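Local structure of flagellar biosynthetic protein FlhB (6Z0W) at residues 15-20 / 63-68; 24-29 / 51-56. The protein probably takes part in flagellar type III protein export and rod assembly, here represented by its cytoplasmic domain. All coordinates share one frame; numbering follows the deposited sequence.

Both interactions involve the same mixed sheet, whose strands 17-20 and 25-30 are antiparallel neighbours, so one element of each contact is already tied to one of the other. Interaction 1 (15-20 / 63-68) lies near the middle of the domain and joins two parallel strands by backbone hydrogen bonds, with branched aliphatic side chains on both faces. Interaction 2 (24-29 / 51-56) lies somewhat farther from the centre of the domain: helix 47-59 lies over one face of the sheet, with small apolar contacts on buried residues giving way to a partly exposed aromatic pair and a water bridge. Ile18 connects the two, its side chain touching both Ala28 and Ile53.

Interaction 1. Residues 15-20 / 63-68; sequences ADVIVV and AIVSAP
Ile18 is bonded through both backbone polar atoms: its N donates to Ala63 O at 2.9 Å, and its O accepts from Val65 N at 2.8 Å, the latter nearly in line with the carbonyl (C=O...N 173°). The ladder continues with Val20 N to Val65 O at 2.9 Å. It ends in a more bent bond, 135° at the hydrogen, from Ala67 N to Val20 O at 3.2 Å, where segment 63-68 leaves the strand, Ala67 standing at the N-cap of helix 68-77. At the other end a water accepts from Ala63 N at 3.0 Å and lies doubtfully close to Asp16 O.

This is parallel pairing, and the residue just before each N-H donor sends its CA-H toward the same carbonyl. On one face Ile18 and Ile64 run side by side, CG1 to CG1 4.1 Å, and Val20 CG1 meets Ile64 CG2 at 3.8 Å; helix 47-59 covers them. On the other, Val17 has chi1 73°, which puts CG2 anti to its backbone N and brings it 4.0 Å from Val65 CG1 beneath helix 89-100. The ladder thus satisfies much of the backbone polarity where the strands pair, leaving the apolar branches to join the sheet to helices on its two faces.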
loop_
_atom_site.group_PDB
_atom_site.type_symbol
_atom_site.label_atom_id
_atom_site.label_comp_id
_atom_site.label_asym_id
_atom_site.label_seq_id
_atom_site.Cartn_x
_atom_site.Cartn_y
_atom_site.Cartn_z
ATOM N N ALA A 15 -8.652 -4.406 -4.262
ATOM C CA ALA A 15 -7.545 -4.340 -3.327
ATOM C C ALA A 15 -7.886 -5.084 -2.038
ATOM O O ALA A 15 -9.035 -5.108 -1.600
ATOM C CB ALA A 15 -7.219 -2.873 -2.994
ATOM N N ASP A 16 -6.860 -5.617 -1.377
ATOM C CA ASP A 16 -7.064 -6.109 -0.019
ATOM C C ASP A 16 -6.853 -5.030 1.037
ATOM O O ASP A 16 -7.446 -5.112 2.118
ATOM C CB ASP A 16 -6.131 -7.285 0.241
ATOM C CG ASP A 16 -6.570 -8.525 -0.497
ATOM O OD1 ASP A 16 -7.747 -8.882 -0.327
ATOM O OD2 ASP A 16 -5.770 -9.104 -1.269
ATOM N N VAL A 17 -6.030 -4.021 0.752
ATOM C CA VAL A 17 -5.707 -2.983 1.726
ATOM C C VAL A 17 -5.168 -1.795 0.953
ATOM O O VAL A 17 -4.637 -1.951 -0.151
ATOM C CB VAL A 17 -4.690 -3.499 2.780
ATOM C CG1 VAL A 17 -3.302 -3.628 2.161
ATOM C CG2 VAL A 17 -4.636 -2.572 4.008
ATOM N N ILE A 18 -5.357 -0.595 1.509
ATOM C CA ILE A 18 -4.654 0.620 1.090
ATOM C C ILE A 18 -3.726 1.015 2.223
ATOM O O ILE A 18 -4.182 1.262 3.344
ATOM C CB ILE A 18 -5.602 1.789 0.781
ATOM C CG1 ILE A 18 -6.867 1.329 0.076
ATOM C CG2 ILE A 18 -4.862 2.902 0.006
ATOM C CD1 ILE A 18 -6.672 0.772 -1.297
ATOM N N VAL A 19 -2.431 1.066 1.942
ATOM C CA VAL A 19 -1.440 1.590 2.871
ATOM C C VAL A 19 -1.218 3.045 2.526
ATOM O O VAL A 19 -0.940 3.384 1.362
ATOM C CB VAL A 19 -0.128 0.805 2.784
ATOM C CG1 VAL A 19 0.867 1.298 3.856
ATOM C CG2 VAL A 19 -0.437 -0.698 2.913
ATOM N N VAL A 20 -1.357 3.914 3.518
ATOM C CA VAL A 20 -1.293 5.341 3.246
ATOM C C VAL A 20 -0.284 6.016 4.148
ATOM O O VAL A 20 0.121 5.478 5.185
ATOM C CB VAL A 20 -2.656 6.075 3.396
ATOM C CG1 VAL A 20 -3.637 5.566 2.415
ATOM C CG2 VAL A 20 -3.164 5.977 4.817
ATOM N N ALA A 63 -10.034 -1.943 3.849
ATOM C CA ALA A 63 -9.257 -1.399 4.959
ATOM C C ALA A 63 -8.183 -0.419 4.471
ATOM O O ALA A 63 -7.454 -0.681 3.512
ATOM C CB ALA A 63 -8.606 -2.526 5.756
ATOM N N ILE A 64 -8.117 0.728 5.116
ATOM C CA ILE A 64 -7.101 1.731 4.859
ATOM C C ILE A 64 -6.268 1.831 6.129
ATOM O O ILE A 64 -6.814 2.090 7.209
ATOM C CB ILE A 64 -7.724 3.091 4.528
ATOM C CG1 ILE A 64 -8.672 2.980 3.323
ATOM C CG2 ILE A 64 -6.611 4.121 4.347
ATOM C CD1 ILE A 64 -9.534 4.212 3.116
ATOM N N VAL A 65 -4.963 1.605 6.037
ATOM C CA VAL A 65 -4.147 1.643 7.245
ATOM C C VAL A 65 -2.984 2.593 7.021
ATOM O O VAL A 65 -2.426 2.659 5.919
ATOM C CB VAL A 65 -3.670 0.243 7.688
ATOM C CG1 VAL A 65 -4.821 -0.761 7.570
ATOM C CG2 VAL A 65 -2.502 -0.231 6.871
ATOM N N SER A 66 -2.653 3.363 8.058
ATOM C CA SER A 66 -1.569 4.329 7.988
ATOM C C SER A 66 -0.304 3.696 8.555
ATOM O O SER A 66 -0.219 3.427 9.762
ATOM C CB SER A 66 -1.896 5.612 8.741
ATOM O OG SER A 66 -0.760 6.461 8.675
ATOM N N ALA A 67 0.684 3.502 7.681
ATOM C CA ALA A 67 2.046 3.152 8.083
ATOM C C ALA A 67 2.975 3.914 7.146
ATOM O O ALA A 67 3.387 3.388 6.110
ATOM C CB ALA A 67 2.279 1.636 8.015
ATOM N N PRO A 68 3.305 5.168 7.474
ATOM C CA PRO A 68 3.891 6.118 6.474
ATOM C C PRO A 68 5.141 5.591 5.779
ATOM O O PRO A 68 5.255 5.727 4.552
ATOM C CB PRO A 68 4.206 7.377 7.318
ATOM C CG PRO A 68 3.199 7.320 8.446
ATOM C CD PRO A 68 2.937 5.848 8.737
HETATM O O HOH W 1 -9.762 -4.817 2.981
#

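Interaction 2. Residues 24-29 / 51-56; sequences HYAVAV and FKIREV
Tyr25 and Arg54 are joined by one water, which donates to Tyr25 O at 2.8 Å and accepts from Arg54 NH1 at 3.0 Å. The water lies in the guanidinium plane, at its edge, while Phe51 CE1 stands over one face of that group. Arg54 gets there by an extended run through CG and CD followed by a bend (chi3 58°), which carries its end nearer the strand than its CB direction would suggest.

Phe51 also meets His24, in a T-shaped pair. The Phe51 edge leads, its CE2 lying 3.3 Å above the His24 ring plane and over the ring centre. The ring centroids are 4.7 Å apart and the planes stand at 68°, clearly edge-to-face rather than stacked. The phenyl ring thus touches imidazole and guanidinium through CE2 and CE1, which flank CZ, the two groups lying roughly at right angles as seen from its centre.

Farther along the strand the contact is purely apolar. Ile53 reaches down with CG2, 4.3 Å from Ala26 CB and 4.4 Å from Ala28 CB, while the methylene Arg54 CG approaches Ala26 CB at 4.3 Å. These alanines alternate with residues pointing the other way, and their small side chains are consistent with the close approach of the helix, 8.1 Å between the short segment axes at 47°.

His24 closes an Asn-Pro-Glu-His sequence, which corresponds, with Glu in place of Thr, to the Asn-Pro-Thr-His motif at which FlhB relatives cleave themselves after the asparagine; its N is also bonded to Asp47. The chemistry is graded: methyl groups seat the helix on the sheet, and towards the loop a ring pair and a water, probably polarised by the arginine, tie it to the start of the strand and the loop residue before it.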
loop_
_atom_site.group_PDB
_atom_site.type_symbol
_atom_site.label_atom_id
_atom_site.label_comp_id
_atom_site.label_asym_id
_atom_site.label_seq_id
_atom_site.Cartn_x
_atom_site.Cartn_y
_atom_site.Cartn_z
ATOM N N HIS A 24 0.843 13.389 0.110
ATOM C CA HIS A 24 0.036 12.232 0.479
ATOM C C HIS A 24 0.420 11.049 -0.395
ATOM O O HIS A 24 0.727 11.212 -1.576
ATOM C CB HIS A 24 -1.470 12.527 0.312
ATOM C CG HIS A 24 -1.955 13.660 1.163
ATOM N ND1 HIS A 24 -2.330 13.496 2.480
ATOM C CD2 HIS A 24 -2.074 14.984 0.900
ATOM C CE1 HIS A 24 -2.682 14.665 2.985
ATOM N NE2 HIS A 24 -2.539 15.582 2.045
ATOM N N TYR A 25 0.373 9.856 0.191
ATOM C CA TYR A 25 0.686 8.608 -0.491
ATOM C C TYR A 25 -0.439 7.609 -0.252
ATOM O O TYR A 25 -0.965 7.533 0.861
ATOM C CB TYR A 25 1.979 8.011 0.055
ATOM C CG TYR A 25 3.239 8.699 -0.370
ATOM C CD1 TYR A 25 3.992 8.185 -1.400
ATOM C CD2 TYR A 25 3.682 9.850 0.268
ATOM C CE1 TYR A 25 5.153 8.767 -1.784
ATOM C CE2 TYR A 25 4.842 10.460 -0.119
ATOM C CZ TYR A 25 5.574 9.906 -1.158
ATOM O OH TYR A 25 6.750 10.469 -1.589
ATOM N N ALA A 26 -0.797 6.839 -1.281
ATOM C CA ALA A 26 -1.705 5.702 -1.127
ATOM C C ALA A 26 -1.270 4.617 -2.094
ATOM O O ALA A 26 -1.072 4.903 -3.278
ATOM C CB ALA A 26 -3.176 6.077 -1.413
ATOM N N VAL A 27 -1.145 3.380 -1.611
ATOM C CA VAL A 27 -0.884 2.246 -2.490
ATOM C C VAL A 27 -1.930 1.174 -2.210
ATOM O O VAL A 27 -2.121 0.764 -1.053
ATOM C CB VAL A 27 0.548 1.699 -2.330
ATOM C CG1 VAL A 27 1.558 2.691 -2.940
ATOM C CG2 VAL A 27 0.870 1.454 -0.860
ATOM N N ALA A 28 -2.655 0.771 -3.257
ATOM C CA ALA A 28 -3.655 -0.284 -3.145
ATOM C C ALA A 28 -2.965 -1.623 -3.402
ATOM O O ALA A 28 -2.466 -1.881 -4.516
ATOM C CB ALA A 28 -4.818 -0.047 -4.123
ATOM N N VAL A 29 -2.945 -2.478 -2.379
ATOM C CA VAL A 29 -2.195 -3.731 -2.399
ATOM C C VAL A 29 -3.161 -4.910 -2.519
ATOM O O VAL A 29 -4.208 -4.942 -1.858
ATOM C CB VAL A 29 -1.310 -3.847 -1.138
ATOM C CG1 VAL A 29 -0.530 -5.197 -1.106
ATOM C CG2 VAL A 29 -0.348 -2.664 -1.058
ATOM N N PHE A 51 -6.038 10.572 -2.474
ATOM C CA PHE A 51 -7.359 10.672 -1.855
ATOM C C PHE A 51 -8.468 10.058 -2.712
ATOM O O PHE A 51 -9.458 9.563 -2.153
ATOM C CB PHE A 51 -7.686 12.126 -1.494
ATOM C CG PHE A 51 -7.166 12.517 -0.130
ATOM C CD1 PHE A 51 -7.812 12.097 1.028
ATOM C CD2 PHE A 51 -5.987 13.240 -0.005
ATOM C CE1 PHE A 51 -7.310 12.431 2.287
ATOM C CE2 PHE A 51 -5.486 13.571 1.244
ATOM C CZ PHE A 51 -6.146 13.163 2.389
ATOM N N LYS A 52 -8.341 10.059 -4.050
ATOM C CA LYS A 52 -9.352 9.362 -4.844
ATOM C C LYS A 52 -9.263 7.848 -4.633
ATOM O O LYS A 52 -10.293 7.173 -4.560
ATOM C CB LYS A 52 -9.234 9.707 -6.331
ATOM C CG LYS A 52 -10.598 9.923 -7.031
ATOM C CD LYS A 52 -11.327 8.588 -7.310
ATOM C CE LYS A 52 -12.346 8.677 -8.451
ATOM N NZ LYS A 52 -12.696 7.319 -8.990
ATOM N N ILE A 53 -8.053 7.309 -4.503
ATOM C CA ILE A 53 -7.928 5.891 -4.166
ATOM C C ILE A 53 -8.581 5.617 -2.817
ATOM O O ILE A 53 -9.365 4.670 -2.661
ATOM C CB ILE A 53 -6.447 5.471 -4.185
ATOM C CG1 ILE A 53 -5.953 5.500 -5.623
ATOM C CG2 ILE A 53 -6.266 4.067 -3.533
ATOM C CD1 ILE A 53 -4.470 5.261 -5.783
ATOM N N ARG A 54 -8.282 6.455 -1.824
ATOM C CA ARG A 54 -8.853 6.247 -0.497
ATOM C C ARG A 54 -10.380 6.328 -0.520
ATOM O O ARG A 54 -11.063 5.475 0.073
ATOM C CB ARG A 54 -8.249 7.258 0.473
ATOM C CG ARG A 54 -6.785 6.968 0.776
ATOM C CD ARG A 54 -6.142 8.098 1.569
ATOM N NE ARG A 54 -6.850 8.343 2.821
ATOM C CZ ARG A 54 -6.355 9.015 3.859
ATOM N NH1 ARG A 54 -5.120 9.513 3.822
ATOM N NH2 ARG A 54 -7.097 9.181 4.945
ATOM N N GLU A 55 -10.946 7.304 -1.238
ATOM C CA GLU A 55 -12.401 7.421 -1.240
ATOM C C GLU A 55 -13.057 6.193 -1.880
ATOM O O GLU A 55 -14.081 5.707 -1.376
ATOM C CB GLU A 55 -12.832 8.720 -1.916
ATOM C CG GLU A 55 -13.166 8.623 -3.385
ATOM C CD GLU A 55 -13.730 9.930 -3.949
ATOM O OE1 GLU A 55 -13.757 10.959 -3.217
ATOM O OE2 GLU A 55 -14.126 9.922 -5.139
ATOM N N VAL A 56 -12.455 5.634 -2.946
ATOM C CA VAL A 56 -13.010 4.420 -3.555
ATOM C C VAL A 56 -12.876 3.251 -2.599
ATOM O O VAL A 56 -13.818 2.481 -2.402
ATOM C CB VAL A 56 -12.338 4.109 -4.913
ATOM C CG1 VAL A 56 -12.776 2.730 -5.450
ATOM C CG2 VAL A 56 -12.643 5.195 -5.922
HETATM O O HOH W 2 -2.886 9.311 1.856
#